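Local coordinates for protein cystalysin (Treponema denticola, PDB 1C7N) that binds pyridoxal-5'-phosphate as a member of the class I and II aminotransferase family, its two copies assembling into a dimer, at residues A[32-35]-A[41-44]; A[136-141]-A[157-162]; A[328-333]-A[352-357]. All blocks are in the same frame, centred on the assembly; numbering follows the deposited sequence.

How the contacts relate
Contacts 1 and 3 are buried neighbours, their centres about 17 Å apart, and they touch where V33 CG1 packs 4.0 Å from F353 CE1. Contact 2 lies apart and only partly buried, about 39 Å from contact 1 and 27 Å from contact 3, centre to centre. Contact 1 joins two pieces of one loop, contact 2 sets a helix against the edge strand of the seven-stranded sheet, and contact 3 spans the outer strands of a small three-stranded sheet. All three meet without a hydrogen bond between their segments. Aliphatic groups carry contact 2, a carboxylate-bearing chain beside a valine marks contact 1, and aromatic rings dominate contact 3.

Contact 1 (A[32-35]-A[41-44]); sequences EVVP and MEFK
V34 lays its CG1 methyl against the side chain of E42, closest at the methylene CG, where CG1 and CG are 3.8 Å apart. The same methyl stays close to the root of the carboxylate, 4.1 Å from E42 CD, so one branch of the valine makes the whole side-chain contact. That branch is placed by the first torsion of V34, which sets CG1 anti to the backbone N (171°) and turns it to E42. The two side chains point toward each other's segment and slide past one another in opposite directions, while the backbones keep apart, with 8.5 Å between the CA atoms of V34 and E42. P35 adds a looser approach, its carbonyl O lying 4.4 Å from E42 CG. The glutamate chain bends at chi2 (-53°), which turns its carboxylate back from an extended path. OE2 then forms salt bridges with K18 and R11 and accepts a hydrogen bond from W19 NE1. With two cationic partners the buried carboxylate is probably kept ionised, its charge answered from outside the two segments. The ring of P35 rests on helix 17-25, against K18, W19 and M22, and V34 also touches V378 of helix 376-393. The arrangement is a buried loop-to-loop packing that brings the chain on its way from helix 17-25 to helix 47-59 against the C-terminal helix, consistent with the N- and C-terminal parts sharing the small domain of fold type I pyridoxal-5'-phosphate proteins.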
loop_
_atom_site.group_PDB
_atom_site.type_symbol
_atom_site.label_atom_id
_atom_site.label_comp_id
_atom_site.label_asym_id
_atom_site.label_seq_id
_atom_site.Cartn_x
_atom_site.Cartn_y
_atom_site.Cartn_z
ATOM N N GLU A 32 9.059 -12.275 -29.814
ATOM C CA GLU A 32 9.554 -13.465 -29.132
ATOM C C GLU A 32 10.458 -13.132 -27.944
ATOM O O GLU A 32 10.807 -14.010 -27.149
ATOM C CB GLU A 32 10.330 -14.346 -30.116
ATOM C CG GLU A 32 11.788 -13.911 -30.346
ATOM C CD GLU A 32 11.938 -12.690 -31.245
ATOM O OE1 GLU A 32 10.952 -11.949 -31.443
ATOM O OE2 GLU A 32 13.064 -12.466 -31.746
ATOM N N VAL A 33 10.831 -11.862 -27.825
ATOM C CA VAL A 33 11.715 -11.417 -26.754
ATOM C C VAL A 33 11.070 -11.328 -25.374
ATOM O O VAL A 33 9.929 -10.888 -25.234
ATOM C CB VAL A 33 12.337 -10.043 -27.100
ATOM C CG1 VAL A 33 13.241 -9.563 -25.958
ATOM C CG2 VAL A 33 13.134 -10.157 -28.392
ATOM N N VAL A 34 11.818 -11.757 -24.362
ATOM C CA VAL A 34 11.380 -11.715 -22.967
ATOM C C VAL A 34 12.457 -10.961 -22.183
ATOM O O VAL A 34 13.638 -11.315 -22.242
ATOM C CB VAL A 34 11.252 -13.132 -22.353
ATOM C CG1 VAL A 34 11.023 -13.026 -20.855
ATOM C CG2 VAL A 34 10.113 -13.900 -23.011
ATOM N N PRO A 35 12.066 -9.917 -21.433
ATOM C CA PRO A 35 13.040 -9.146 -20.654
ATOM C C PRO A 35 13.584 -9.946 -19.465
ATOM O O PRO A 35 12.851 -10.715 -18.840
ATOM C CB PRO A 35 12.236 -7.919 -20.233
ATOM C CG PRO A 35 10.847 -8.479 -20.054
ATOM C CD PRO A 35 10.697 -9.392 -21.253
ATOM N N MET A 41 9.289 -12.695 -11.375
ATOM C CA MET A 41 9.392 -13.897 -12.209
ATOM C C MET A 41 8.557 -14.049 -13.473
ATOM O O MET A 41 7.440 -13.558 -13.569
ATOM C CB MET A 41 9.154 -15.137 -11.347
ATOM C CG MET A 41 10.051 -15.239 -10.134
ATOM S SD MET A 41 9.760 -16.779 -9.233
ATOM C CE MET A 41 10.590 -16.402 -7.677
ATOM N N GLU A 42 9.123 -14.772 -14.434
ATOM C CA GLU A 42 8.449 -15.052 -15.693
ATOM C C GLU A 42 7.811 -16.439 -15.590
ATOM O O GLU A 42 7.823 -17.229 -16.537
ATOM C CB GLU A 42 9.448 -14.993 -16.849
ATOM C CG GLU A 42 9.862 -13.566 -17.227
ATOM C CD GLU A 42 8.663 -12.661 -17.509
ATOM O OE1 GLU A 42 7.792 -13.054 -18.309
ATOM O OE2 GLU A 42 8.595 -11.552 -16.938
ATOM N N PHE A 43 7.265 -16.714 -14.410
ATOM C CA PHE A 43 6.593 -17.972 -14.109
ATOM C C PHE A 43 5.211 -17.622 -13.576
ATOM O O PHE A 43 5.027 -16.568 -12.966
ATOM C CB PHE A 43 7.321 -18.729 -12.991
ATOM C CG PHE A 43 8.709 -19.190 -13.343
ATOM C CD1 PHE A 43 9.748 -19.046 -12.426
ATOM C CD2 PHE A 43 8.968 -19.827 -14.552
ATOM C CE1 PHE A 43 11.028 -19.535 -12.709
ATOM C CE2 PHE A 43 10.239 -20.318 -14.841
ATOM C CZ PHE A 43 11.270 -20.174 -13.918
ATOM N N LYS A 44 4.230 -18.486 -13.801
ATOM C CA LYS A 44 2.927 -18.212 -13.224
ATOM C C LYS A 44 3.153 -18.434 -11.723
ATOM O O LYS A 44 4.075 -19.154 -11.323
ATOM C CB LYS A 44 1.865 -19.178 -13.761
ATOM C CG LYS A 44 1.278 -18.792 -15.128
ATOM C CD LYS A 44 0.634 -17.401 -15.080
ATOM C CE LYS A 44 -0.502 -17.238 -16.099
ATOM N NZ LYS A 44 -0.075 -17.376 -17.522
#

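Contact 2 (A[136-141]-A[157-162]); sequences KIIECE and EKLSKD
L159 makes the contact with I138 and C140, and the last turn of helix 153-160 leads up to it. At E157 the side chain leans on helix 183-195, while its carbonyl O accepts S160 OG at 2.6 Å, with the donor tilted 30° from the carbonyl plane. K158 follows, its O taking the backbone N of K161. L159 comes next, directed at the strand; both its methyls reach I138 CG2, CD2 the closer at 3.6 Å, and CD1 also sits 3.8 Å from C140 CB and near the carbonyl O of E139. I138 presents CG2 because that branch lies anti to its backbone N, and the isoleucine and leucine slide past each other in opposite directions. C140 points the same way, with SG set anti to the backbone N (chi1 -169°). S160 touches I192 of helix 183-195, and its OG also bonds K195 NZ. Farther on, the backbone N of D162 bonds L159 O at 3.1 Å, and D162 OD1 accepts from the backbone N of N164. I117 of the adjoining strand 115-118 touches both I138 and L159, extending the apolar patch between sheet and helix. With no hydrogen bond across, the two segments meet through apolar contacts of L159 with I138 and C140, so the chemistry of this pair is nonpolar, consistent with van der Waals and hydrophobic packing rather than directional bonds.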
loop_
_atom_site.group_PDB
_atom_site.type_symbol
_atom_site.label_atom_id
_atom_site.label_comp_id
_atom_site.label_asym_id
_atom_site.label_seq_id
_atom_site.Cartn_x
_atom_site.Cartn_y
_atom_site.Cartn_z
ATOM N N LYS A 136 23.137 11.491 3.928
ATOM C CA LYS A 136 24.369 11.271 3.179
ATOM C C LYS A 136 24.671 9.794 2.937
ATOM O O LYS A 136 24.729 8.998 3.872
ATOM C CB LYS A 136 25.554 11.924 3.898
ATOM C CG LYS A 136 25.344 13.392 4.273
ATOM C CD LYS A 136 24.799 14.218 3.115
ATOM C CE LYS A 136 25.711 14.184 1.899
ATOM N NZ LYS A 136 25.108 14.932 0.756
ATOM N N ILE A 137 24.864 9.435 1.672
ATOM C CA ILE A 137 25.177 8.058 1.315
ATOM C C ILE A 137 26.646 7.784 1.613
ATOM O O ILE A 137 27.528 8.394 1.011
ATOM C CB ILE A 137 24.923 7.797 -0.186
ATOM C CG1 ILE A 137 23.447 8.038 -0.514
ATOM C CG2 ILE A 137 25.328 6.375 -0.539
ATOM C CD1 ILE A 137 23.116 7.909 -1.984
ATOM N N ILE A 138 26.904 6.876 2.551
ATOM C CA ILE A 138 28.275 6.524 2.917
ATOM C C ILE A 138 28.579 5.152 2.326
ATOM O O ILE A 138 28.077 4.130 2.800
ATOM C CB ILE A 138 28.459 6.477 4.453
ATOM C CG1 ILE A 138 27.928 7.765 5.085
ATOM C CG2 ILE A 138 29.936 6.322 4.799
ATOM C CD1 ILE A 138 28.589 9.026 4.569
ATOM N N GLU A 139 29.404 5.133 1.286
ATOM C CA GLU A 139 29.743 3.895 0.603
ATOM C C GLU A 139 30.933 3.114 1.137
ATOM O O GLU A 139 32.017 3.660 1.348
ATOM C CB GLU A 139 29.976 4.180 -0.881
ATOM C CG GLU A 139 28.775 4.766 -1.589
ATOM C CD GLU A 139 29.094 5.172 -3.009
ATOM O OE1 GLU A 139 29.520 4.306 -3.796
ATOM O OE2 GLU A 139 28.922 6.361 -3.334
ATOM N N CYS A 140 30.716 1.819 1.343
ATOM C CA CYS A 140 31.762 0.923 1.804
ATOM C C CYS A 140 31.856 -0.135 0.705
ATOM O O CYS A 140 31.356 -1.254 0.847
ATOM C CB CYS A 140 31.373 0.286 3.137
ATOM S SG CYS A 140 32.730 -0.597 3.945
ATOM N N GLU A 141 32.491 0.247 -0.396
ATOM C CA GLU A 141 32.647 -0.603 -1.567
ATOM C C GLU A 141 33.135 -2.025 -1.293
ATOM O O GLU A 141 34.039 -2.254 -0.484
ATOM C CB GLU A 141 33.584 0.076 -2.568
ATOM C CG GLU A 141 33.703 -0.647 -3.905
ATOM C CD GLU A 141 32.508 -0.417 -4.813
ATOM O OE1 GLU A 141 32.406 -1.121 -5.840
ATOM O OE2 GLU A 141 31.680 0.469 -4.511
ATOM N N GLU A 157 34.931 -0.585 9.615
ATOM C CA GLU A 157 35.126 -0.238 11.019
ATOM C C GLU A 157 35.434 1.250 11.128
ATOM O O GLU A 157 34.999 1.919 12.066
ATOM C CB GLU A 157 36.268 -1.045 11.644
ATOM C CG GLU A 157 36.302 -0.923 13.167
ATOM C CD GLU A 157 37.439 -1.692 13.812
ATOM O OE1 GLU A 157 37.593 -2.896 13.516
ATOM O OE2 GLU A 157 38.173 -1.092 14.627
ATOM N N LYS A 158 36.185 1.763 10.160
ATOM C CA LYS A 158 36.536 3.172 10.143
ATOM C C LYS A 158 35.271 4.019 10.047
ATOM O O LYS A 158 35.087 4.962 10.812
ATOM C CB LYS A 158 37.448 3.478 8.955
ATOM C CG LYS A 158 37.851 4.936 8.853
ATOM C CD LYS A 158 38.792 5.157 7.687
ATOM C CE LYS A 158 39.144 6.626 7.529
ATOM N NZ LYS A 158 40.041 6.843 6.356
ATOM N N LEU A 159 34.396 3.669 9.111
ATOM C CA LEU A 159 33.154 4.410 8.915
ATOM C C LEU A 159 32.221 4.352 10.119
ATOM O O LEU A 159 31.526 5.319 10.412
ATOM C CB LEU A 159 32.418 3.887 7.679
ATOM C CG LEU A 159 33.124 4.044 6.328
ATOM C CD1 LEU A 159 32.348 3.297 5.258
ATOM C CD2 LEU A 159 33.249 5.523 5.980
ATOM N N SER A 160 32.206 3.219 10.814
ATOM C CA SER A 160 31.340 3.054 11.975
ATOM C C SER A 160 31.756 3.976 13.114
ATOM O O SER A 160 30.948 4.307 13.984
ATOM C CB SER A 160 31.372 1.605 12.470
ATOM O OG SER A 160 32.631 1.295 13.041
ATOM N N LYS A 161 33.017 4.387 13.107
ATOM C CA LYS A 161 33.531 5.268 14.145
ATOM C C LYS A 161 33.115 6.718 13.916
ATOM O O LYS A 161 33.234 7.549 14.816
ATOM C CB LYS A 161 35.056 5.149 14.219
ATOM C CG LYS A 161 35.532 3.834 14.829
ATOM C CD LYS A 161 36.750 3.276 14.102
ATOM C CE LYS A 161 37.912 4.260 14.073
ATOM N NZ LYS A 161 39.046 3.747 13.248
ATOM N N ASP A 162 32.625 7.017 12.714
ATOM C CA ASP A 162 32.174 8.369 12.385
ATOM C C ASP A 162 30.791 8.586 12.994
ATOM O O ASP A 162 29.791 8.055 12.512
ATOM C CB ASP A 162 32.097 8.565 10.869
ATOM C CG ASP A 162 31.773 10.002 10.480
ATOM O OD1 ASP A 162 31.272 10.761 11.339
ATOM O OD2 ASP A 162 32.009 10.370 9.310
#

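Contact 3 (A[328-333]-A[352-357])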
loop_
_atom_site.group_PDB
_atom_site.type_symbol
_atom_site.label_atom_id
_atom_site.label_comp_id
_atom_site.label_asym_id
_atom_site.label_seq_id
_atom_site.Cartn_x
_atom_site.Cartn_y
_atom_site.Cartn_z
ATOM N N GLN A 328 21.828 -13.276 -11.441
ATOM C CA GLN A 328 23.233 -13.594 -11.698
ATOM C C GLN A 328 24.040 -12.393 -12.193
ATOM O O GLN A 328 23.556 -11.592 -12.987
ATOM C CB GLN A 328 23.303 -14.762 -12.695
ATOM C CG GLN A 328 24.687 -15.353 -12.936
ATOM C CD GLN A 328 24.604 -16.694 -13.656
ATOM O OE1 GLN A 328 23.626 -16.972 -14.344
ATOM N NE2 GLN A 328 25.640 -17.523 -13.509
ATOM N N TRP A 329 25.275 -12.290 -11.717
ATOM C CA TRP A 329 26.167 -11.172 -12.034
ATOM C C TRP A 329 27.163 -11.583 -13.114
ATOM O O TRP A 329 28.075 -12.363 -12.852
ATOM C CB TRP A 329 26.903 -10.769 -10.749
ATOM C CG TRP A 329 27.493 -9.374 -10.687
ATOM C CD1 TRP A 329 28.758 -9.050 -10.283
ATOM C CD2 TRP A 329 26.809 -8.123 -10.892
ATOM N NE1 TRP A 329 28.904 -7.685 -10.213
ATOM C CE2 TRP A 329 27.728 -7.091 -10.580
ATOM C CE3 TRP A 329 25.515 -7.775 -11.300
ATOM C CZ2 TRP A 329 27.389 -5.734 -10.665
ATOM C CZ3 TRP A 329 25.180 -6.427 -11.384
ATOM C CH2 TRP A 329 26.115 -5.423 -11.066
ATOM N N ILE A 330 26.985 -11.047 -14.319
ATOM C CA ILE A 330 27.852 -11.376 -15.444
ATOM C C ILE A 330 28.885 -10.291 -15.717
ATOM O O ILE A 330 28.545 -9.128 -15.926
ATOM C CB ILE A 330 27.029 -11.605 -16.724
ATOM C CG1 ILE A 330 25.909 -12.612 -16.448
ATOM C CG2 ILE A 330 27.930 -12.148 -17.829
ATOM C CD1 ILE A 330 24.914 -12.738 -17.564
ATOM N N ASP A 331 30.149 -10.696 -15.740
ATOM C CA ASP A 331 31.267 -9.789 -15.973
ATOM C C ASP A 331 31.609 -9.658 -17.459
ATOM O O ASP A 331 32.236 -10.543 -18.040
ATOM C CB ASP A 331 32.476 -10.300 -15.187
ATOM C CG ASP A 331 33.710 -9.443 -15.372
ATOM O OD1 ASP A 331 33.635 -8.401 -16.057
ATOM O OD2 ASP A 331 34.761 -9.821 -14.817
ATOM N N PHE A 332 31.195 -8.547 -18.067
ATOM C CA PHE A 332 31.456 -8.292 -19.485
ATOM C C PHE A 332 32.643 -7.354 -19.705
ATOM O O PHE A 332 32.894 -6.925 -20.828
ATOM C CB PHE A 332 30.237 -7.650 -20.163
ATOM C CG PHE A 332 29.149 -8.620 -20.544
ATOM C CD1 PHE A 332 28.202 -9.032 -19.614
ATOM C CD2 PHE A 332 29.046 -9.085 -21.859
ATOM C CE1 PHE A 332 27.161 -9.891 -19.987
ATOM C CE2 PHE A 332 28.011 -9.943 -22.241
ATOM C CZ PHE A 332 27.067 -10.346 -21.302
ATOM N N ARG A 333 33.362 -7.033 -18.641
ATOM C CA ARG A 333 34.490 -6.111 -18.738
ATOM C C ARG A 333 35.502 -6.407 -19.848
ATOM O O ARG A 333 36.122 -5.486 -20.382
ATOM C CB ARG A 333 35.210 -6.020 -17.387
ATOM C CG ARG A 333 34.474 -5.167 -16.365
ATOM C CD ARG A 333 35.186 -5.142 -15.026
ATOM N NE ARG A 333 35.196 -6.460 -14.401
ATOM C CZ ARG A 333 35.782 -6.728 -13.239
ATOM N NH1 ARG A 333 36.411 -5.768 -12.576
ATOM N NH2 ARG A 333 35.728 -7.950 -12.735
ATOM N N ILE A 352 18.535 -8.134 -25.583
ATOM C CA ILE A 352 18.566 -8.853 -24.323
ATOM C C ILE A 352 18.503 -7.728 -23.294
ATOM O O ILE A 352 19.339 -6.815 -23.291
ATOM C CB ILE A 352 19.858 -9.707 -24.203
ATOM C CG1 ILE A 352 19.726 -10.677 -23.028
ATOM C CG2 ILE A 352 21.082 -8.811 -24.043
ATOM C CD1 ILE A 352 20.737 -11.812 -23.063
ATOM N N PHE A 353 17.483 -7.764 -22.449
ATOM C CA PHE A 353 17.301 -6.709 -21.468
ATOM C C PHE A 353 17.684 -7.093 -20.055
ATOM O O PHE A 353 16.903 -7.692 -19.322
ATOM C CB PHE A 353 15.855 -6.215 -21.520
ATOM C CG PHE A 353 15.466 -5.685 -22.865
ATOM C CD1 PHE A 353 15.213 -6.553 -23.920
ATOM C CD2 PHE A 353 15.417 -4.313 -23.096
ATOM C CE1 PHE A 353 14.920 -6.064 -25.192
ATOM C CE2 PHE A 353 15.128 -3.816 -24.355
ATOM C CZ PHE A 353 14.878 -4.688 -25.408
ATOM N N PHE A 354 18.913 -6.750 -19.693
ATOM C CA PHE A 354 19.441 -7.035 -18.368
ATOM C C PHE A 354 19.165 -5.820 -17.506
ATOM O O PHE A 354 18.528 -4.857 -17.933
ATOM C CB PHE A 354 20.968 -7.202 -18.402
ATOM C CG PHE A 354 21.463 -8.366 -19.224
ATOM C CD1 PHE A 354 20.986 -9.653 -19.005
ATOM C CD2 PHE A 354 22.492 -8.179 -20.150
ATOM C CE1 PHE A 354 21.528 -10.743 -19.688
ATOM C CE2 PHE A 354 23.044 -9.264 -20.839
ATOM C CZ PHE A 354 22.562 -10.547 -20.607
ATOM N N ASP A 355 19.627 -5.885 -16.270
ATOM C CA ASP A 355 19.545 -4.735 -15.403
ATOM C C ASP A 355 21.017 -4.350 -15.497
ATOM O O ASP A 355 21.880 -5.006 -14.910
ATOM C CB ASP A 355 19.131 -5.132 -13.991
ATOM C CG ASP A 355 17.769 -4.569 -13.618
ATOM O OD1 ASP A 355 16.884 -4.547 -14.502
ATOM O OD2 ASP A 355 17.576 -4.150 -12.456
ATOM N N GLU A 356 21.305 -3.325 -16.296
ATOM C CA GLU A 356 22.680 -2.889 -16.516
ATOM C C GLU A 356 23.426 -2.715 -15.206
ATOM O O GLU A 356 22.949 -2.053 -14.286
ATOM C CB GLU A 356 22.706 -1.598 -17.341
ATOM C CG GLU A 356 22.003 -1.728 -18.696
ATOM C CD GLU A 356 22.716 -2.663 -19.667
ATOM O OE1 GLU A 356 22.026 -3.349 -20.446
ATOM O OE2 GLU A 356 23.961 -2.708 -19.667
ATOM N N GLY A 357 24.607 -3.323 -15.136
ATOM C CA GLY A 357 25.412 -3.276 -13.930
ATOM C C GLY A 357 25.635 -1.923 -13.293
ATOM O O GLY A 357 25.589 -1.805 -12.067
#
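In the small three-stranded antiparallel sheet whose middle strand is 367-371, residues of strand 327-331 and just beyond it meet F354 and G357, which lie on either side of D355 and E356 in the chain. W329 meets G357, the tip of its six-membered ring coming down obliquely on the backbone: CH2 lies 3.6 Å from G357 CA and 3.8 Å from G357 O. W329 starts out from the backbone away from 352-357, yet with CG anti to the backbone N (chi1 -159°) the indole reaches back to the glycine. Its other end is fixed from outside, since NE1 is hydrogen-bonded to Y149 OH and the ring stacks on F367. Further along, F354 receives two apolar neighbours from 328-333. I330 CD1 stands 4.4 Å from F354 CZ, and F332 CZ comes within 4.2 Å of F354 CE2; the two phenylalanine side chains cross at about a right angle. I352 CG1, from the same segment, lies over one face of the F354 ring, 3.7 Å above its plane and offset toward the rim. At the end of the strand, D331 is gripped side-on by R333 in a salt bridge, NE to OD1 and NH2 to OD2, and OD1 also takes the backbone N of R333 in an Asx turn. With strand 367-371 between the outer strands and no hydrogen bond across, the segments meet by packing; their touching parts run 83° apart. Buried apolar side chains, packed beside helices 289-313 and 339-350, give a helix-backed antiparallel sheet, as in the small domain of fold type I pyridoxal-5'-phosphate proteins.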